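Local structure of VP35 (6DKU) at residues 105-110 / 114-119; 86-91 / 97-102. The protein is a bat-genome homolog of the filoviral polymerase cofactor VP35, whose interferon inhibitory domain, the part studied here, probably antagonises innate immune signalling. The protein carries 1 engineered substitution. All blocks are in the same frame, centred on the assembly; numbering follows the deposited sequence.

Contact 1. Residues 105-110 / 114-119; sequences GPKTLG and VYIYLT
Lys107 and Leu109 reach from the loop that leads into strand 113-119 and touch Ile116 and Val114 on that strand, beside the small mixed sheet of the interferon inhibitory domain. This is a worked example of a loop set beside a strand with no hydrogen bond between them. The backbone partners lie in the chain just before strand 82-84: Lys107 pairs with Ala80 and Leu109 with Cys78, while Ile116 pairs with Pro81, so this intervening chain ties loop and strand together.

The more deeply buried end is formed by Leu109, which packs on Val37 of helix 26-37 and brings its methyl CD2 to 4.4 Å from the backbone oxygen Val114 O. Val114 turns its own side chain from the loop and lays CG1 over a face of the Tyr115 ring, offset toward the rim. These two residues both face Leu126, forming a classic beta bulge, and Tyr115 OH is hydrogen-bonded to Glu29 OE1.

The solvent side begins at Lys107, which is only partly buried, though it meets the strand just as closely: it offers its methylene CG to Ile116 CD1 at 4.3 Å, then bends at chi2 (87°) and chi3 (61°) and carries NZ to the carbonyl of Pro103. Beyond Lys107 the loop closes as an ST turn: Gly110 N donates to Thr108 OG1 at 2.9 Å, with an N-H...O angle of 132°.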
loop_
_atom_site.group_PDB
_atom_site.type_symbol
_atom_site.label_atom_id
_atom_site.label_comp_id
_atom_site.label_asym_id
_atom_site.label_seq_id
_atom_site.Cartn_x
_atom_site.Cartn_y
_atom_site.Cartn_z
ATOM N N GLY A 105 -3.179 -7.405 16.889
ATOM C CA GLY A 105 -4.489 -6.970 16.473
ATOM C C GLY A 105 -4.474 -6.071 15.257
ATOM O O GLY A 105 -3.623 -6.195 14.372
ATOM N N PRO A 106 -5.423 -5.135 15.200
ATOM C CA PRO A 106 -5.622 -4.344 13.976
ATOM C C PRO A 106 -4.420 -3.515 13.537
ATOM O O PRO A 106 -4.216 -2.395 14.015
ATOM C CB PRO A 106 -6.812 -3.444 14.341
ATOM C CG PRO A 106 -7.540 -4.195 15.405
ATOM C CD PRO A 106 -6.471 -4.879 16.203
ATOM N N LYS A 107 -3.625 -4.056 12.609
ATOM C CA LYS A 107 -2.581 -3.289 11.924
ATOM C C LYS A 107 -3.184 -2.742 10.633
ATOM O O LYS A 107 -2.986 -3.271 9.536
ATOM C CB LYS A 107 -1.355 -4.152 11.657
ATOM C CG LYS A 107 -0.335 -4.163 12.779
ATOM C CD LYS A 107 -0.654 -5.241 13.810
ATOM C CE LYS A 107 -0.648 -6.639 13.200
ATOM N NZ LYS A 107 -0.567 -7.699 14.252
ATOM N N THR A 108 -3.931 -1.652 10.779
ATOM C CA THR A 108 -4.786 -1.153 9.713
ATOM C C THR A 108 -4.015 -0.315 8.699
ATOM O O THR A 108 -3.017 0.336 9.023
ATOM C CB THR A 108 -5.938 -0.336 10.309
ATOM O OG1 THR A 108 -6.583 0.417 9.280
ATOM C CG2 THR A 108 -5.456 0.592 11.424
ATOM N N LEU A 109 -4.490 -0.343 7.449
ATOM C CA LEU A 109 -3.945 0.566 6.445
ATOM C C LEU A 109 -4.207 2.014 6.834
ATOM O O LEU A 109 -3.355 2.887 6.629
ATOM C CB LEU A 109 -4.546 0.275 5.068
ATOM C CG LEU A 109 -4.049 -0.925 4.265
ATOM C CD1 LEU A 109 -4.551 -0.838 2.837
ATOM C CD2 LEU A 109 -2.535 -1.020 4.293
ATOM N N GLY A 110 -5.387 2.285 7.402
ATOM C CA GLY A 110 -5.719 3.637 7.817
ATOM C C GLY A 110 -4.741 4.212 8.821
ATOM O O GLY A 110 -4.433 5.408 8.781
ATOM N N VAL A 114 1.839 -0.402 5.916
ATOM C CA VAL A 114 1.907 -0.770 4.506
ATOM C C VAL A 114 2.154 -2.268 4.402
ATOM O O VAL A 114 1.357 -3.004 3.809
ATOM C CB VAL A 114 2.997 0.022 3.765
ATOM C CG1 VAL A 114 2.989 -0.338 2.282
ATOM C CG2 VAL A 114 2.799 1.524 3.966
ATOM N N TYR A 115 3.252 -2.736 4.979
ATOM C CA TYR A 115 3.573 -4.152 4.949
ATOM C C TYR A 115 3.844 -4.656 6.354
ATOM O O TYR A 115 4.490 -3.978 7.162
ATOM C CB TYR A 115 4.801 -4.447 4.085
ATOM C CG TYR A 115 4.572 -4.414 2.598
ATOM C CD1 TYR A 115 3.302 -4.583 2.056
ATOM C CD2 TYR A 115 5.639 -4.215 1.729
ATOM C CE1 TYR A 115 3.102 -4.543 0.690
ATOM C CE2 TYR A 115 5.449 -4.175 0.369
ATOM C CZ TYR A 115 4.181 -4.339 -0.147
ATOM O OH TYR A 115 4.003 -4.301 -1.508
ATOM N N ILE A 116 3.356 -5.852 6.625
ATOM C CA ILE A 116 3.833 -6.665 7.730
ATOM C C ILE A 116 4.755 -7.710 7.110
ATOM O O ILE A 116 4.289 -8.656 6.463
ATOM C CB ILE A 116 2.680 -7.316 8.499
ATOM C CG1 ILE A 116 1.711 -6.255 9.013
ATOM C CG2 ILE A 116 3.219 -8.108 9.663
ATOM C CD1 ILE A 116 2.367 -4.984 9.504
ATOM N N TYR A 117 6.065 -7.523 7.265
ATOM C CA TYR A 117 7.019 -8.498 6.754
ATOM C C TYR A 117 7.112 -9.689 7.695
ATOM O O TYR A 117 7.122 -9.530 8.918
ATOM C CB TYR A 117 8.404 -7.876 6.598
ATOM C CG TYR A 117 8.539 -6.941 5.427
ATOM C CD1 TYR A 117 8.544 -7.419 4.126
ATOM C CD2 TYR A 117 8.680 -5.580 5.625
ATOM C CE1 TYR A 117 8.670 -6.555 3.056
ATOM C CE2 TYR A 117 8.808 -4.713 4.570
ATOM C CZ TYR A 117 8.804 -5.201 3.290
ATOM O OH TYR A 117 8.933 -4.321 2.246
ATOM N N LEU A 118 7.200 -10.885 7.117
ATOM C CA LEU A 118 7.337 -12.131 7.867
ATOM C C LEU A 118 8.755 -12.658 7.693
ATOM O O LEU A 118 9.138 -13.079 6.596
ATOM C CB LEU A 118 6.296 -13.147 7.407
ATOM C CG LEU A 118 5.105 -13.242 8.350
ATOM C CD1 LEU A 118 5.481 -14.100 9.555
ATOM C CD2 LEU A 118 4.676 -11.835 8.791
ATOM N N THR A 119 9.531 -12.619 8.776
ATOM C CA THR A 119 10.911 -13.072 8.815
ATOM C C THR A 119 11.042 -14.234 9.791
ATOM O O THR A 119 10.261 -14.340 10.743
ATOM C CB THR A 119 11.865 -11.950 9.242
ATOM O OG1 THR A 119 11.914 -11.900 10.672
ATOM C CG2 THR A 119 11.392 -10.605 8.701
#

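Contact 2. Residues 86-91 / 97-102. Engineered in segment 97-102: Arg97 (natural residue Gly).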
loop_
_atom_site.group_PDB
_atom_site.type_symbol
_atom_site.label_atom_id
_atom_site.label_comp_id
_atom_site.label_asym_id
_atom_site.label_seq_id
_atom_site.Cartn_x
_atom_site.Cartn_y
_atom_site.Cartn_z
ATOM N N THR A 86 12.700 -14.628 3.109
ATOM C CA THR A 86 13.584 -15.633 3.686
ATOM C C THR A 86 14.419 -15.064 4.831
ATOM O O THR A 86 14.836 -15.813 5.723
ATOM C CB THR A 86 14.487 -16.216 2.586
ATOM O OG1 THR A 86 13.729 -16.378 1.381
ATOM C CG2 THR A 86 14.995 -17.572 2.996
ATOM N N SER A 87 14.659 -13.756 4.821
ATOM C CA SER A 87 15.464 -13.075 5.826
ATOM C C SER A 87 15.146 -11.588 5.784
ATOM O O SER A 87 14.461 -11.100 4.878
ATOM C CB SER A 87 16.959 -13.301 5.595
ATOM O OG SER A 87 17.676 -13.128 6.793
ATOM N N LYS A 88 15.655 -10.867 6.788
ATOM C CA LYS A 88 15.550 -9.409 6.779
ATOM C C LYS A 88 16.312 -8.814 5.603
ATOM O O LYS A 88 15.960 -7.736 5.105
ATOM C CB LYS A 88 16.070 -8.841 8.104
ATOM C CG LYS A 88 15.922 -7.345 8.301
ATOM C CD LYS A 88 16.284 -6.973 9.737
ATOM C CE LYS A 88 16.979 -5.625 9.821
ATOM N NZ LYS A 88 16.119 -4.608 10.481
ATOM N N SER A 89 17.333 -9.526 5.123
ATOM C CA SER A 89 18.197 -9.005 4.070
ATOM C C SER A 89 17.459 -8.806 2.748
ATOM O O SER A 89 17.852 -7.940 1.960
ATOM C CB SER A 89 19.390 -9.938 3.872
ATOM O OG SER A 89 19.868 -10.408 5.117
ATOM N N GLN A 90 16.410 -9.582 2.469
ATOM C CA GLN A 90 15.668 -9.410 1.220
ATOM C C GLN A 90 14.632 -8.299 1.291
ATOM O O GLN A 90 13.970 -8.021 0.287
ATOM C CB GLN A 90 14.988 -10.721 0.808
ATOM C CG GLN A 90 15.981 -11.805 0.531
ATOM C CD GLN A 90 16.193 -12.690 1.722
ATOM O OE1 GLN A 90 16.160 -12.218 2.864
ATOM N NE2 GLN A 90 16.546 -13.943 1.467
ATOM N N ILE A 91 14.465 -7.668 2.447
ATOM C CA ILE A 91 13.669 -6.449 2.541
ATOM C C ILE A 91 14.531 -5.316 2.000
ATOM O O ILE A 91 15.704 -5.209 2.386
ATOM C CB ILE A 91 13.215 -6.169 3.983
ATOM C CG1 ILE A 91 12.436 -7.356 4.551
ATOM C CG2 ILE A 91 12.373 -4.914 4.045
ATOM C CD1 ILE A 91 11.969 -7.144 5.982
ATOM N N ARG A 97 15.813 1.016 8.414
ATOM C CA ARG A 97 15.819 1.896 9.576
ATOM C C ARG A 97 14.418 2.217 10.069
ATOM O O ARG A 97 14.265 2.598 11.232
ATOM C CB ARG A 97 16.567 3.189 9.261
ATOM C CG ARG A 97 16.432 3.644 7.829
ATOM C CD ARG A 97 17.060 5.005 7.638
ATOM N NE ARG A 97 16.066 6.059 7.789
ATOM C CZ ARG A 97 15.318 6.522 6.792
ATOM N NH1 ARG A 97 15.466 6.017 5.573
ATOM N NH2 ARG A 97 14.426 7.484 7.009
ATOM N N ARG A 98 13.395 2.066 9.227
ATOM C CA ARG A 98 12.031 2.380 9.627
ATOM C C ARG A 98 11.246 1.159 10.092
ATOM O O ARG A 98 10.131 1.312 10.601
ATOM C CB ARG A 98 11.284 3.060 8.474
ATOM C CG ARG A 98 12.004 4.281 7.909
ATOM C CD ARG A 98 11.065 5.174 7.102
ATOM N NE ARG A 98 10.478 4.480 5.956
ATOM C CZ ARG A 98 9.193 4.145 5.859
ATOM N NH1 ARG A 98 8.351 4.434 6.846
ATOM N NH2 ARG A 98 8.747 3.516 4.778
ATOM N N LEU A 99 11.794 -0.042 9.937
ATOM C CA LEU A 99 11.090 -1.236 10.376
ATOM C C LEU A 99 10.945 -1.224 11.895
ATOM O O LEU A 99 11.897 -0.918 12.621
ATOM C CB LEU A 99 11.832 -2.486 9.909
ATOM C CG LEU A 99 12.027 -2.687 8.400
ATOM C CD1 LEU A 99 12.907 -3.903 8.126
ATOM C CD2 LEU A 99 10.701 -2.812 7.659
ATOM N N ARG A 100 9.742 -1.525 12.371
ATOM C CA ARG A 100 9.444 -1.632 13.791
ATOM C C ARG A 100 8.726 -2.946 14.050
ATOM O O ARG A 100 8.061 -3.493 13.165
ATOM C CB ARG A 100 8.565 -0.473 14.293
ATOM C CG ARG A 100 9.013 0.921 13.877
ATOM C CD ARG A 100 10.002 1.472 14.880
ATOM N NE ARG A 100 10.590 2.715 14.409
ATOM C CZ ARG A 100 11.718 2.778 13.711
ATOM N NH1 ARG A 100 12.196 3.955 13.325
ATOM N NH2 ARG A 100 12.354 1.660 13.377
ATOM N N ASP A 101 8.862 -3.455 15.269
ATOM C CA ASP A 101 8.123 -4.653 15.629
ATOM C C ASP A 101 6.630 -4.349 15.627
ATOM O O ASP A 101 6.201 -3.192 15.668
ATOM C CB ASP A 101 8.581 -5.192 16.985
ATOM C CG ASP A 101 8.820 -4.095 17.992
ATOM O OD1 ASP A 101 9.457 -3.081 17.624
ATOM O OD2 ASP A 101 8.378 -4.245 19.151
ATOM N N VAL A 102 5.833 -5.405 15.558
ATOM C CA VAL A 102 4.436 -5.248 15.182
ATOM C C VAL A 102 3.546 -5.570 16.377
ATOM O O VAL A 102 3.786 -6.562 17.083
ATOM C CB VAL A 102 4.119 -6.108 13.946
ATOM C CG1 VAL A 102 4.034 -7.588 14.293
ATOM C CG2 VAL A 102 2.859 -5.625 13.257
#
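Ile91 and Leu99 meet tip to tip where the connection from strand 82-84 to strand 100-101, the two outermost strands of the mixed sheet, folds over its face.

The apolar part rests on single methyl groups: Ile91 CD1 lies 4.0 Å from Leu99 CD1. Ile91 has an extended arm, CG1 opposite the carbonyl carbon and CD1 fully outstretched (chi2 180°), which carries the methyl across to the leucine. Leu99 also packs on Leu124 and Leu126 of strand 122-127, so the pair joins loop to sheet.

Mixed in character is the approach of Lys88, whose chain slides past Leu99 in the opposite direction; NZ comes to 4.0 Å from Leu99 CD1, a van der Waals neighbour at the exposed margin.

Polar bonds act within each segment. Ile91 N donates to Lys88 O at 3.1 Å, closing the turn that sets both side chains toward Leu99. Past the engineered Arg97, Arg100 folds back and grips one backbone oxygen end-on with two nitrogens. NH2 donates to Arg97 O at 3.0 Å from above the carbonyl plane, whereas NH1, 3.2 Å from Arg97 O, sits in that plane on a lone pair.

Both contacts serve the same sheet and are mostly buried, yet they occupy different places in it. The centre of contact 1 lies about 10 Å from the centre of the chain, and this contact borders helix 26-37 through Leu109 and Tyr115. The centre of contact 2 lies about 16 Å from the centre of the chain; it belongs to the outer loops, with the exposed Lys88 at its margin. Neither has a hydrogen bond between its segments: contact 1 relies on intervening backbone, contact 2 on methyl packing and on hydrogen bonds made within each segment. The two meet directly. Tyr117 packs against Ile91 and Leu99, and Val102 CG2 touches both Lys107 CG, at 3.5 Å, and Ile116 CD1, at 3.8 Å.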